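Local coordinates for protein rhamnosidase B (Bacillus sp., PDB 2OKX) that hydrolyses alpha-L-rhamnosidic bonds as a glycoside hydrolase of family 78, releasing terminal L-rhamnose, probably with inversion at the anomeric carbon, at residues Leu203-Ile208 and Ile441-Glu446; Ala445-Phe450 and Ile524-Ser529. All blocks are in the same frame, centred on the assembly; numbering follows the deposited sequence.

Contacts 1 and 2 share A445 and E446, on a path from I441 to F450 that passes through three sheets, an example of successive strands serving different sheets. Contact 1 pairs strand 436-443, around D442, with the start of strand 207-215. After corners at G444-A445 and again at G449, contact 2 pairs G449 and F450 with strand 520-528, which R447 and S448 reach by side chain and carbonyl. The centres lie 9 Å apart, joined by a backbone hydrogen bond, L203 N to I526 O. Contact 1 is partly buried and combines a bulge, small apolar contacts and bridging waters. Contact 2 is buried nearer the chain's centre and adds an arginine-glutamine bond.

Contact 1: Leu203-Ile208 and Ile441-Glu446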
loop_
_atom_site.group_PDB
_atom_site.type_symbol
_atom_site.label_atom_id
_atom_site.label_comp_id
_atom_site.label_asym_id
_atom_site.label_seq_id
_atom_site.Cartn_x
_atom_site.Cartn_y
_atom_site.Cartn_z
ATOM N N LEU A 203 -7.060 -19.849 0.484
ATOM C CA LEU A 203 -8.458 -19.595 0.175
ATOM C C LEU A 203 -8.678 -19.793 -1.316
ATOM O O LEU A 203 -7.908 -19.293 -2.138
ATOM C CB LEU A 203 -8.838 -18.165 0.573
ATOM C CG LEU A 203 -8.706 -17.830 2.058
ATOM C CD1 LEU A 203 -9.008 -16.352 2.281
ATOM C CD2 LEU A 203 -9.655 -18.715 2.866
ATOM N N TYR A 204 -9.717 -20.546 -1.662
ATOM C CA TYR A 204 -10.034 -20.789 -3.057
ATOM C C TYR A 204 -10.926 -19.671 -3.585
ATOM O O TYR A 204 -11.594 -18.988 -2.810
ATOM C CB TYR A 204 -10.733 -22.141 -3.224
ATOM C CG TYR A 204 -9.807 -23.319 -3.039
ATOM C CD1 TYR A 204 -9.438 -23.750 -1.763
ATOM C CD2 TYR A 204 -9.250 -23.965 -4.142
ATOM C CE1 TYR A 204 -8.528 -24.794 -1.594
ATOM C CE2 TYR A 204 -8.340 -25.007 -3.984
ATOM C CZ TYR A 204 -7.983 -25.413 -2.714
ATOM O OH TYR A 204 -7.063 -26.422 -2.562
ATOM N N PRO A 205 -10.926 -19.455 -4.913
ATOM C CA PRO A 205 -11.737 -18.416 -5.554
ATOM C C PRO A 205 -13.229 -18.730 -5.452
ATOM O O PRO A 205 -13.608 -19.855 -5.139
ATOM C CB PRO A 205 -11.250 -18.438 -7.005
ATOM C CG PRO A 205 -9.824 -18.895 -6.879
ATOM C CD PRO A 205 -9.958 -20.019 -5.871
ATOM N N ALA A 206 -14.066 -17.734 -5.726
ATOM C CA ALA A 206 -15.511 -17.915 -5.656
ATOM C C ALA A 206 -16.116 -18.374 -6.972
ATOM O O ALA A 206 -17.014 -19.212 -6.986
ATOM C CB ALA A 206 -16.187 -16.612 -5.212
ATOM N N SER A 207 -15.627 -17.827 -8.079
ATOM C CA SER A 207 -16.178 -18.187 -9.377
ATOM C C SER A 207 -15.247 -17.848 -10.530
ATOM O O SER A 207 -14.210 -17.205 -10.348
ATOM C CB SER A 207 -17.490 -17.434 -9.595
ATOM O OG SER A 207 -17.252 -16.030 -9.663
ATOM N N ILE A 208 -15.621 -18.302 -11.720
ATOM C CA ILE A 208 -14.858 -17.974 -12.910
ATOM C C ILE A 208 -15.804 -17.045 -13.638
ATOM O O ILE A 208 -16.905 -17.440 -14.025
ATOM C CB ILE A 208 -14.552 -19.205 -13.777
ATOM C CG1 ILE A 208 -13.564 -20.113 -13.033
ATOM C CG2 ILE A 208 -13.974 -18.749 -15.133
ATOM C CD1 ILE A 208 -13.033 -21.269 -13.851
ATOM N N ILE A 441 -10.614 -15.007 -12.952
ATOM C CA ILE A 441 -10.977 -15.685 -11.716
ATOM C C ILE A 441 -11.447 -14.653 -10.698
ATOM O O ILE A 441 -10.725 -13.705 -10.416
ATOM C CB ILE A 441 -9.748 -16.422 -11.128
ATOM C CG1 ILE A 441 -9.162 -17.383 -12.171
ATOM C CG2 ILE A 441 -10.131 -17.156 -9.861
ATOM C CD1 ILE A 441 -10.117 -18.438 -12.637
ATOM N N ASP A 442 -12.642 -14.843 -10.150
ATOM C CA ASP A 442 -13.189 -13.913 -9.158
ATOM C C ASP A 442 -13.059 -14.494 -7.755
ATOM O O ASP A 442 -13.665 -15.520 -7.443
ATOM C CB ASP A 442 -14.668 -13.630 -9.460
ATOM C CG ASP A 442 -15.267 -12.557 -8.553
ATOM O OD1 ASP A 442 -14.565 -12.047 -7.651
ATOM O OD2 ASP A 442 -16.454 -12.224 -8.750
ATOM N N LEU A 443 -12.267 -13.837 -6.909
ATOM C CA LEU A 443 -12.089 -14.294 -5.536
ATOM C C LEU A 443 -13.383 -14.127 -4.731
ATOM O O LEU A 443 -13.553 -14.761 -3.695
ATOM C CB LEU A 443 -10.959 -13.515 -4.844
ATOM C CG LEU A 443 -9.542 -13.704 -5.387
ATOM C CD1 LEU A 443 -8.542 -13.045 -4.441
ATOM C CD2 LEU A 443 -9.239 -15.193 -5.525
ATOM N N GLY A 444 -14.285 -13.273 -5.212
ATOM C CA GLY A 444 -15.546 -13.044 -4.518
ATOM C C GLY A 444 -15.496 -11.763 -3.705
ATOM O O GLY A 444 -16.522 -11.162 -3.382
ATOM N N ALA A 445 -14.281 -11.349 -3.376
ATOM C CA ALA A 445 -14.053 -10.136 -2.610
ATOM C C ALA A 445 -12.586 -9.780 -2.740
ATOM O O ALA A 445 -11.777 -10.583 -3.200
ATOM C CB ALA A 445 -14.402 -10.360 -1.137
ATOM N N GLU A 446 -12.245 -8.568 -2.341
ATOM C CA GLU A 446 -10.866 -8.136 -2.382
ATOM C C GLU A 446 -10.114 -9.024 -1.396
ATOM O O GLU A 446 -10.665 -9.416 -0.365
ATOM C CB GLU A 446 -10.773 -6.675 -1.936
ATOM C CG GLU A 446 -9.370 -6.080 -1.937
ATOM C CD GLU A 446 -9.102 -5.208 -3.152
ATOM O OE1 GLU A 446 -8.085 -4.479 -3.145
ATOM O OE2 GLU A 446 -9.903 -5.246 -4.112
HETATM O O HOH W 1 -11.464 -16.061 -2.218
HETATM O O HOH W 2 -18.051 -14.322 -7.665
#
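One carbonyl oxygen, that of D442, takes two successive backbone N-H groups, from A206 and S207. The bond from A206 N to D442 O is 2.8 Å long and that from S207 N to the same D442 O is 3.1 Å. Both donors lie in the carbonyl plane, and the second bond is the straighter, at 163° against 143°. Placing two residues opposite one makes this a classic beta bulge. D442 N completes the exchange by donating to S207 O at 2.8 Å. The next pair, I208 and I441, is antiparallel and non-hydrogen-bonded, the side chains side by side and pointing the same way, with I208 CG1 3.9 Å from I441 CD1. The bulge lies at the very start of strand 207-215, in a mixed sheet where strand 436-443 of the concanavalin-like domain pairs with this strand from far earlier in the chain. On the P205 side packing is tight. I441 CG2, anti to the backbone N (CG1 at chi1 -55°), presses on the proline ring, 3.3 Å from P205 CB, while L443 CD2 reaches P205 CG from another direction. D442 OD1 accepts from G444 N at 2.7 Å, met from above the carboxylate plane, an Asx turn where the chain begins its corner, and R506 forms a salt bridge with the same oxygen. A water links OD2 of D442 to S207 OG, and a second water donates to both Y204 O and L443 O, joining the loop before the bulge to L443.

Contact 2: Ala445-Phe450 and Ile524-Ser529; sequences AERSGF and IYIRQS
At the edge of the R447 guanidinium, near the guanidinium plane, lies OE1 of the Q528 side-chain amide, with the two planar groups turned 50° apart. R447 NH1 donates to Q528 OE1 at 2.9 Å, and the donor is tilted 29° from the amide carbonyl plane. The F450 ring is approached obliquely: its CE2 lies 3.7 Å from S529 CB, and the R527 carbonyl oxygen is also near it, while R61 makes a cation-pi contact. At the Y525 ring, R527 CG lies at the edge, in plane. The backbones pair antiparallel, joining strand 450-457 to strand 520-528 in the concanavalin-like domain. F450 and R527 form a hydrogen-bonded pair, with F450 N to R527 O 3.0 Å and R527 N to F450 O 2.8 Å, both donors above the carbonyl planes. G449 and Q528 form the adjoining non-hydrogen-bonded pair, and G449 CA makes a CA-H...O contact of 3.4 Å with R527 O. I526 CG1 stands anti to the backbone N (chi1 -172°) and the chain stays extended beyond it, which carries CD1 to G449 N, while CG2 packs on R447 CD. S529 N donates to S448 O at 3.0 Å; the S448 hydroxyl is bonded to R502, whereas the buried S448 N has no partner in the model.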
loop_
_atom_site.group_PDB
_atom_site.type_symbol
_atom_site.label_atom_id
_atom_site.label_comp_id
_atom_site.label_asym_id
_atom_site.label_seq_id
_atom_site.Cartn_x
_atom_site.Cartn_y
_atom_site.Cartn_z
ATOM N N ALA A 445 -14.281 -11.349 -3.376
ATOM C CA ALA A 445 -14.053 -10.136 -2.610
ATOM C C ALA A 445 -12.586 -9.780 -2.740
ATOM O O ALA A 445 -11.777 -10.583 -3.200
ATOM C CB ALA A 445 -14.402 -10.360 -1.137
ATOM N N GLU A 446 -12.245 -8.568 -2.341
ATOM C CA GLU A 446 -10.866 -8.136 -2.382
ATOM C C GLU A 446 -10.114 -9.024 -1.396
ATOM O O GLU A 446 -10.665 -9.416 -0.365
ATOM C CB GLU A 446 -10.773 -6.675 -1.936
ATOM C CG GLU A 446 -9.370 -6.080 -1.937
ATOM C CD GLU A 446 -9.102 -5.208 -3.152
ATOM O OE1 GLU A 446 -8.085 -4.479 -3.145
ATOM O OE2 GLU A 446 -9.903 -5.246 -4.112
ATOM N N ARG A 447 -8.876 -9.375 -1.730
ATOM C CA ARG A 447 -8.042 -10.161 -0.833
ATOM C C ARG A 447 -6.610 -9.649 -0.970
ATOM O O ARG A 447 -6.299 -8.882 -1.885
ATOM C CB ARG A 447 -8.130 -11.664 -1.143
ATOM C CG ARG A 447 -9.495 -12.279 -0.791
ATOM C CD ARG A 447 -9.426 -13.790 -0.602
ATOM N NE ARG A 447 -10.732 -14.385 -0.304
ATOM C CZ ARG A 447 -11.416 -14.203 0.825
ATOM N NH1 ARG A 447 -10.934 -13.438 1.795
ATOM N NH2 ARG A 447 -12.594 -14.792 0.988
ATOM N N SER A 448 -5.749 -10.043 -0.043
ATOM C CA SER A 448 -4.362 -9.602 -0.065
ATOM C C SER A 448 -3.493 -10.786 0.308
ATOM O O SER A 448 -3.682 -11.399 1.362
ATOM C CB SER A 448 -4.159 -8.462 0.939
ATOM O OG SER A 448 -2.806 -8.046 1.002
ATOM N N GLY A 449 -2.543 -11.120 -0.555
ATOM C CA GLY A 449 -1.691 -12.249 -0.248
ATOM C C GLY A 449 -0.853 -12.786 -1.387
ATOM O O GLY A 449 -0.519 -12.071 -2.338
ATOM N N PHE A 450 -0.542 -14.072 -1.289
ATOM C CA PHE A 450 0.310 -14.751 -2.254
ATOM C C PHE A 450 -0.431 -15.700 -3.185
ATOM O O PHE A 450 -1.007 -16.705 -2.752
ATOM C CB PHE A 450 1.397 -15.490 -1.475
ATOM C CG PHE A 450 2.035 -14.644 -0.404
ATOM C CD1 PHE A 450 2.899 -13.601 -0.745
ATOM C CD2 PHE A 450 1.714 -14.835 0.936
ATOM C CE1 PHE A 450 3.430 -12.761 0.235
ATOM C CE2 PHE A 450 2.241 -13.997 1.927
ATOM C CZ PHE A 450 3.100 -12.959 1.573
ATOM N N ILE A 524 -6.050 -22.892 -8.579
ATOM C CA ILE A 524 -5.557 -21.524 -8.604
ATOM C C ILE A 524 -6.188 -20.966 -7.330
ATOM O O ILE A 524 -7.378 -21.178 -7.074
ATOM C CB ILE A 524 -6.032 -20.757 -9.875
ATOM C CG1 ILE A 524 -5.597 -19.290 -9.806
ATOM C CG2 ILE A 524 -7.531 -20.857 -10.030
ATOM C CD1 ILE A 524 -4.089 -19.079 -9.798
ATOM N N TYR A 525 -5.391 -20.288 -6.516
ATOM C CA TYR A 525 -5.893 -19.773 -5.248
ATOM C C TYR A 525 -4.994 -18.665 -4.733
ATOM O O TYR A 525 -4.031 -18.272 -5.390
ATOM C CB TYR A 525 -5.890 -20.902 -4.219
ATOM C CG TYR A 525 -4.515 -21.521 -4.056
ATOM C CD1 TYR A 525 -4.100 -22.580 -4.867
ATOM C CD2 TYR A 525 -3.598 -20.993 -3.146
ATOM C CE1 TYR A 525 -2.800 -23.095 -4.777
ATOM C CE2 TYR A 525 -2.304 -21.494 -3.050
ATOM C CZ TYR A 525 -1.911 -22.544 -3.868
ATOM O OH TYR A 525 -0.624 -23.022 -3.778
ATOM N N ILE A 526 -5.316 -18.165 -3.546
ATOM C CA ILE A 526 -4.496 -17.140 -2.926
ATOM C C ILE A 526 -4.258 -17.525 -1.479
ATOM O O ILE A 526 -5.144 -18.071 -0.820
ATOM C CB ILE A 526 -5.160 -15.733 -2.965
ATOM C CG1 ILE A 526 -4.153 -14.687 -2.473
ATOM C CG2 ILE A 526 -6.426 -15.699 -2.083
ATOM C CD1 ILE A 526 -4.609 -13.240 -2.621
ATOM N N ARG A 527 -3.043 -17.297 -0.996
ATOM C CA ARG A 527 -2.753 -17.569 0.398
ATOM C C ARG A 527 -2.868 -16.191 1.023
ATOM O O ARG A 527 -1.937 -15.382 0.963
ATOM C CB ARG A 527 -1.343 -18.155 0.571
ATOM C CG ARG A 527 -1.183 -19.540 -0.070
ATOM C CD ARG A 527 0.204 -20.141 0.160
ATOM N NE ARG A 527 0.425 -20.470 1.565
ATOM C CZ ARG A 527 -0.066 -21.545 2.176
ATOM N NH1 ARG A 527 -0.809 -22.422 1.509
ATOM N NH2 ARG A 527 0.170 -21.732 3.466
ATOM N N GLN A 528 -4.040 -15.902 1.579
ATOM C CA GLN A 528 -4.278 -14.605 2.198
ATOM C C GLN A 528 -3.387 -14.449 3.413
ATOM O O GLN A 528 -3.174 -15.404 4.161
ATOM C CB GLN A 528 -5.752 -14.457 2.599
ATOM C CG GLN A 528 -6.072 -13.128 3.273
ATOM C CD GLN A 528 -7.558 -12.839 3.295
ATOM O OE1 GLN A 528 -8.167 -12.589 2.257
ATOM N NE2 GLN A 528 -8.152 -12.888 4.478
ATOM N N SER A 529 -2.870 -13.241 3.608
ATOM C CA SER A 529 -1.976 -12.968 4.725
ATOM C C SER A 529 -2.234 -11.604 5.350
ATOM O O SER A 529 -2.129 -10.582 4.677
ATOM C CB SER A 529 -0.520 -13.037 4.249
ATOM O OG SER A 529 0.371 -12.637 5.279
HETATM O O HOH W 3 -11.081 -12.975 5.073
#